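Side-chain contacts in DELTA1-pyrroline-2-carboxylate reductase (PDB 6T3E), which catalyses the NADH-linked reduction of delta(1)-pyrroline-2-carboxylate to L-proline, a reaction belonging to L-hydroxyproline metabolism: residues L26-S29 / R30-E34; P97-K101 / K102-S106. All coordinates share one frame; numbering follows the deposited sequence.

Interaction 1: residues L26-S29 / R30-E34; sequences LLLS and RSDLE
Ser29 OG stands between its own backbone N and carbonyl carbon (chi1 71°), and Asp32 CG is anti to its carbonyl carbon (chi1 -67°); with these two rotations each side chain turns back to the other residue's main chain. Asp32 N donates to Ser29 OG over 3.3 Å. In return Ser29 N donates to Asp32 OD2 at 3.2 Å, an almost straight bond of 176° at the hydrogen, although the N-H comes onto the oxygen from above the carboxylate plane, well out of it. Each residue's backbone N-H is thus taken by the other's side chain, at the first turn of the helix, and the carboxylate beside the helix N-terminus probably gains from the dipole as well.

Beside this polar exchange, Leu28 CB meets Leu33 CD2 at 3.6 Å, while Leu28 CD2 passes Asp32 CB at 4.0 Å. Leu33 goes on to Phe129 and Ile130 of helix 128-146 and to Ala334 of helix 324-341, which buries Leu33 against these two helices. One turn along the helix, Arg30 NH1 forms a salt bridge with Glu34 OE1 at 2.7 Å.

Strand 26-28 and helix 30-34 run nearly perpendicular to each other, so the chain swings sharply at Ser29. Reciprocal bonding between the N-cap residue and the residue three positions on defines a capping box, here starting helix 30-36 directly after a sheet strand.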
# COMPACT_ATOMS: atom_id res chain seq x y z
N LEU B 26 17.31 1.46 8.23
CA LEU B 26 18.42 1.03 7.39
C LEU B 26 18.07 1.23 5.92
O LEU B 26 16.92 1.02 5.51
CB LEU B 26 18.78 -0.44 7.62
CG LEU B 26 19.91 -1.08 6.80
CD1 LEU B 26 21.30 -0.56 7.20
CD2 LEU B 26 19.85 -2.59 6.89
N LEU B 27 19.06 1.63 5.13
CA LEU B 27 18.92 1.87 3.70
C LEU B 27 19.74 0.85 2.92
O LEU B 27 20.91 0.61 3.24
CB LEU B 27 19.40 3.27 3.32
CG LEU B 27 18.28 4.21 2.91
CD1 LEU B 27 17.38 4.40 4.12
CD2 LEU B 27 18.85 5.53 2.41
N LEU B 28 19.13 0.28 1.89
CA LEU B 28 19.78 -0.70 1.04
C LEU B 28 19.57 -0.27 -0.40
O LEU B 28 18.43 -0.24 -0.88
CB LEU B 28 19.21 -2.10 1.28
CG LEU B 28 19.64 -2.76 2.59
CD1 LEU B 28 18.74 -3.96 2.94
CD2 LEU B 28 21.11 -3.18 2.53
N SER B 29 20.66 0.02 -1.10
CA SER B 29 20.65 0.47 -2.48
C SER B 29 20.82 -0.72 -3.41
O SER B 29 21.17 -1.83 -2.99
CB SER B 29 21.76 1.49 -2.69
OG SER B 29 23.02 0.85 -2.63
N ARG B 30 20.56 -0.49 -4.70
CA ARG B 30 20.69 -1.57 -5.68
C ARG B 30 22.09 -2.18 -5.63
O ARG B 30 22.24 -3.40 -5.62
CB ARG B 30 20.38 -1.04 -7.09
CG ARG B 30 20.25 -2.10 -8.19
CD ARG B 30 19.81 -1.46 -9.52
NE ARG B 30 18.95 -2.36 -10.31
CZ ARG B 30 19.39 -3.40 -11.02
NH1 ARG B 30 20.69 -3.70 -11.04
NH2 ARG B 30 18.54 -4.15 -11.70
N SER B 31 23.11 -1.33 -5.52
CA SER B 31 24.47 -1.82 -5.37
C SER B 31 24.60 -2.67 -4.11
O SER B 31 25.23 -3.73 -4.13
CB SER B 31 25.44 -0.63 -5.34
OG SER B 31 26.59 -0.87 -4.56
N ASP B 32 23.95 -2.25 -3.02
CA ASP B 32 23.96 -3.05 -1.81
C ASP B 32 23.30 -4.41 -2.04
O ASP B 32 23.86 -5.45 -1.66
CB ASP B 32 23.25 -2.29 -0.67
CG ASP B 32 24.02 -1.03 -0.23
OD1 ASP B 32 25.20 -0.89 -0.63
OD2 ASP B 32 23.44 -0.19 0.50
N LEU B 33 22.14 -4.43 -2.71
CA LEU B 33 21.39 -5.68 -2.84
C LEU B 33 22.06 -6.67 -3.78
O LEU B 33 22.04 -7.88 -3.53
CB LEU B 33 19.96 -5.39 -3.33
CG LEU B 33 18.93 -4.71 -2.42
CD1 LEU B 33 18.75 -5.52 -1.13
CD2 LEU B 33 19.21 -3.24 -2.14
N GLU B 34 22.65 -6.19 -4.87
CA GLU B 34 23.24 -7.11 -5.86
C GLU B 34 24.31 -7.96 -5.21
O GLU B 34 24.49 -9.13 -5.53
CB GLU B 34 23.82 -6.32 -7.03
CG GLU B 34 22.96 -6.26 -8.29
CD GLU B 34 23.52 -5.28 -9.31
OE1 GLU B 34 22.86 -4.26 -9.58
OE2 GLU B 34 24.62 -5.54 -9.84

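Interaction 2: residues P97-K101 / K102-S106; sequences PENTK and KGLPS. With NAI (1,4-dihydronicotinamide adenine dinucleotide), chain F.
This is a local turn contact within the loop that joins strands 87-95 and 107-114 of the mixed sheet: a short 3-10 turn around 99-101 folds the chain back on itself and hands it on to the dinucleotide site. Asn99 holds the turn with both its backbone and its side chain. Asn99 O accepts from Lys102 N at 2.8 Å and from Leu104 N at 3.1 Å, the two amides arriving from opposite faces of the carbonyl plane. A weak bond from Gly103 N to Thr100 O adds to the winding, and Gly103 itself has a positive phi of 71° where the chain reverses.

The side-chain amide of Asn99 reaches across to the returning limb. Asn99 ND2 donates to Pro105 O over 3.0 Å, with the acceptor lying close to the plane of the amide, 11° out of it. The same nitrogen also donates to Thr118 O of the second subunit, so two carbonyls, one from each subunit, accept from it and set the rotation of the amide. Leu104 CB packs against Asn99 CG at 4.0 Å, and the Leu104 side chain continues onto Thr118 of that second subunit.

On the cofactor side, Thr100 CG2 sits 3.4 Å from Ser106 OG, placing the methyl beside the hydroxyl. With chi1 at -63°, Ser106 OG is turned beside its backbone N and anti to the carbonyl carbon, and from there Ser106 OG donates a hydrogen bond of 2.7 Å to the adenosine-side phosphate oxygen O1A of NADH.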
# COMPACT_ATOMS: atom_id res chain seq x y z
N PRO B 97 5.08 1.57 -19.59
CA PRO B 97 5.67 0.89 -20.77
C PRO B 97 6.46 1.80 -21.70
O PRO B 97 7.29 1.29 -22.47
CB PRO B 97 4.44 0.31 -21.48
CG PRO B 97 3.37 0.27 -20.45
CD PRO B 97 3.61 1.44 -19.56
N GLU B 98 6.21 3.11 -21.67
CA GLU B 98 6.96 4.06 -22.48
C GLU B 98 8.16 4.65 -21.75
O GLU B 98 8.80 5.57 -22.27
CB GLU B 98 6.04 5.20 -22.94
CG GLU B 98 4.93 4.76 -23.86
CD GLU B 98 5.45 4.14 -25.15
OE1 GLU B 98 6.03 4.89 -25.98
OE2 GLU B 98 5.30 2.91 -25.33
N ASN B 99 8.49 4.14 -20.56
CA ASN B 99 9.60 4.71 -19.80
C ASN B 99 10.93 4.50 -20.51
O ASN B 99 11.82 5.35 -20.41
CB ASN B 99 9.65 4.10 -18.40
CG ASN B 99 9.16 5.06 -17.30
OD1 ASN B 99 8.66 6.15 -17.57
ND2 ASN B 99 9.30 4.62 -16.06
N THR B 100 11.06 3.40 -21.26
CA THR B 100 12.32 3.13 -21.94
C THR B 100 12.66 4.23 -22.94
O THR B 100 13.83 4.43 -23.26
CB THR B 100 12.27 1.77 -22.64
OG1 THR B 100 11.34 1.83 -23.73
CG2 THR B 100 11.81 0.69 -21.68
N LYS B 101 11.65 4.99 -23.38
CA LYS B 101 11.86 6.12 -24.28
C LYS B 101 12.46 7.33 -23.58
O LYS B 101 13.03 8.20 -24.25
CB LYS B 101 10.53 6.51 -24.94
CG LYS B 101 10.62 6.97 -26.39
CD LYS B 101 9.68 8.14 -26.70
CE LYS B 101 9.90 8.71 -28.11
NZ LYS B 101 11.34 8.98 -28.40
N LYS B 102 12.39 7.39 -22.25
CA LYS B 102 12.94 8.49 -21.47
C LYS B 102 14.23 8.12 -20.77
O LYS B 102 14.68 8.85 -19.87
CB LYS B 102 11.92 8.98 -20.44
CG LYS B 102 10.51 9.25 -20.98
CD LYS B 102 9.56 9.71 -19.88
CE LYS B 102 8.17 10.03 -20.44
NZ LYS B 102 7.36 10.82 -19.45
N GLY B 103 14.86 7.00 -21.15
CA GLY B 103 16.02 6.52 -20.44
C GLY B 103 15.73 5.96 -19.06
O GLY B 103 16.60 5.99 -18.19
N LEU B 104 14.53 5.42 -18.85
CA LEU B 104 14.12 4.85 -17.57
C LEU B 104 13.57 3.45 -17.77
O LEU B 104 12.95 3.15 -18.80
CB LEU B 104 13.05 5.74 -16.91
CG LEU B 104 13.59 6.97 -16.18
CD1 LEU B 104 12.46 7.76 -15.53
CD2 LEU B 104 14.61 6.55 -15.15
N PRO B 105 13.77 2.56 -16.80
CA PRO B 105 13.21 1.21 -16.91
C PRO B 105 11.69 1.24 -16.84
O PRO B 105 11.09 2.16 -16.27
CB PRO B 105 13.81 0.47 -15.70
CG PRO B 105 14.97 1.32 -15.26
CD PRO B 105 14.59 2.72 -15.58
N SER B 106 11.07 0.23 -17.45
CA SER B 106 9.61 0.16 -17.40
C SER B 106 9.12 -0.03 -15.96
O SER B 106 8.12 0.58 -15.54
CB SER B 106 9.10 -0.97 -18.29
OG SER B 106 9.43 -0.73 -19.66
PA NAI F . 11.05 -4.07 -20.29
O1A NAI F . 10.42 -2.87 -20.96
O2A NAI F . 12.40 -3.69 -19.72
O5B NAI F . 11.15 -5.37 -21.29
C5B NAI F . 9.98 -5.61 -22.06
C4B NAI F . 10.42 -6.28 -23.44
O4B NAI F . 9.37 -6.68 -24.09
C3B NAI F . 11.09 -5.21 -24.33
O3B NAI F . 12.34 -5.62 -24.64
C2B NAI F . 10.16 -5.12 -25.57
O2B NAI F . 10.95 -4.74 -26.80
C1B NAI F . 9.68 -6.33 -25.64
N9A NAI F . 8.46 -6.39 -26.41
C8A NAI F . 7.42 -5.58 -26.19
N7A NAI F . 6.48 -5.90 -27.07
C5A NAI F . 6.93 -6.91 -27.82
C6A NAI F . 6.34 -7.60 -28.86
N6A NAI F . 5.04 -7.48 -29.50
N1A NAI F . 6.99 -8.58 -29.47
C2A NAI F . 8.24 -8.91 -29.05
N3A NAI F . 8.82 -8.23 -28.03
C4A NAI F . 8.15 -7.22 -27.42
O3 NAI F . 10.00 -4.50 -19.07
PN NAI F . 10.24 -5.81 -18.08
O1N NAI F . 10.73 -5.23 -16.77
O2N NAI F . 11.20 -6.79 -18.69
O5D NAI F . 8.82 -6.56 -17.85
C5D NAI F . 8.44 -7.50 -18.78
C4D NAI F . 6.96 -7.91 -18.49
O4D NAI F . 6.85 -8.56 -17.36
C3D NAI F . 6.10 -6.65 -18.34
O3D NAI F . 4.89 -6.86 -18.96
C2D NAI F . 5.86 -6.52 -16.83
O2D NAI F . 4.58 -5.72 -16.60
C1D NAI F . 5.77 -7.77 -16.45
N1N NAI F . 6.15 -7.92 -15.04
C2N NAI F . 5.41 -8.81 -14.16
C3N NAI F . 6.08 -9.33 -12.85
C7N NAI F . 5.58 -10.71 -12.35
O7N NAI F . 4.80 -11.29 -13.01
N7N NAI F . 6.08 -11.27 -11.07
C4N NAI F . 7.48 -8.89 -12.48
C5N NAI F . 7.92 -7.59 -13.16
C6N NAI F . 7.26 -7.17 -14.49

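Both are local contacts next to strands of the same mixed sheet, and both combine buried with solvent-facing residues; interaction 1 is a strand-to-helix junction, interaction 2 a loop turn. In residues 26-34 serine and aspartate exchange bonds on the outer side, while on the inner one Leu28 packs on helix 324-341 and Leu33 on that helix and 128-146. Residues 97-106 have no comparable leucine cluster; backbone carbonyls and one asparagine amide shape the turn. Interaction 1 meets the second subunit by apolar packing of Leu27; interaction 2 packs on it through Lys102 and Leu104 and also hydrogen-bonds it through Asn99. Serine caps a helix in interaction 1 and binds a phosphate in interaction 2. Their centres are 22 Å apart.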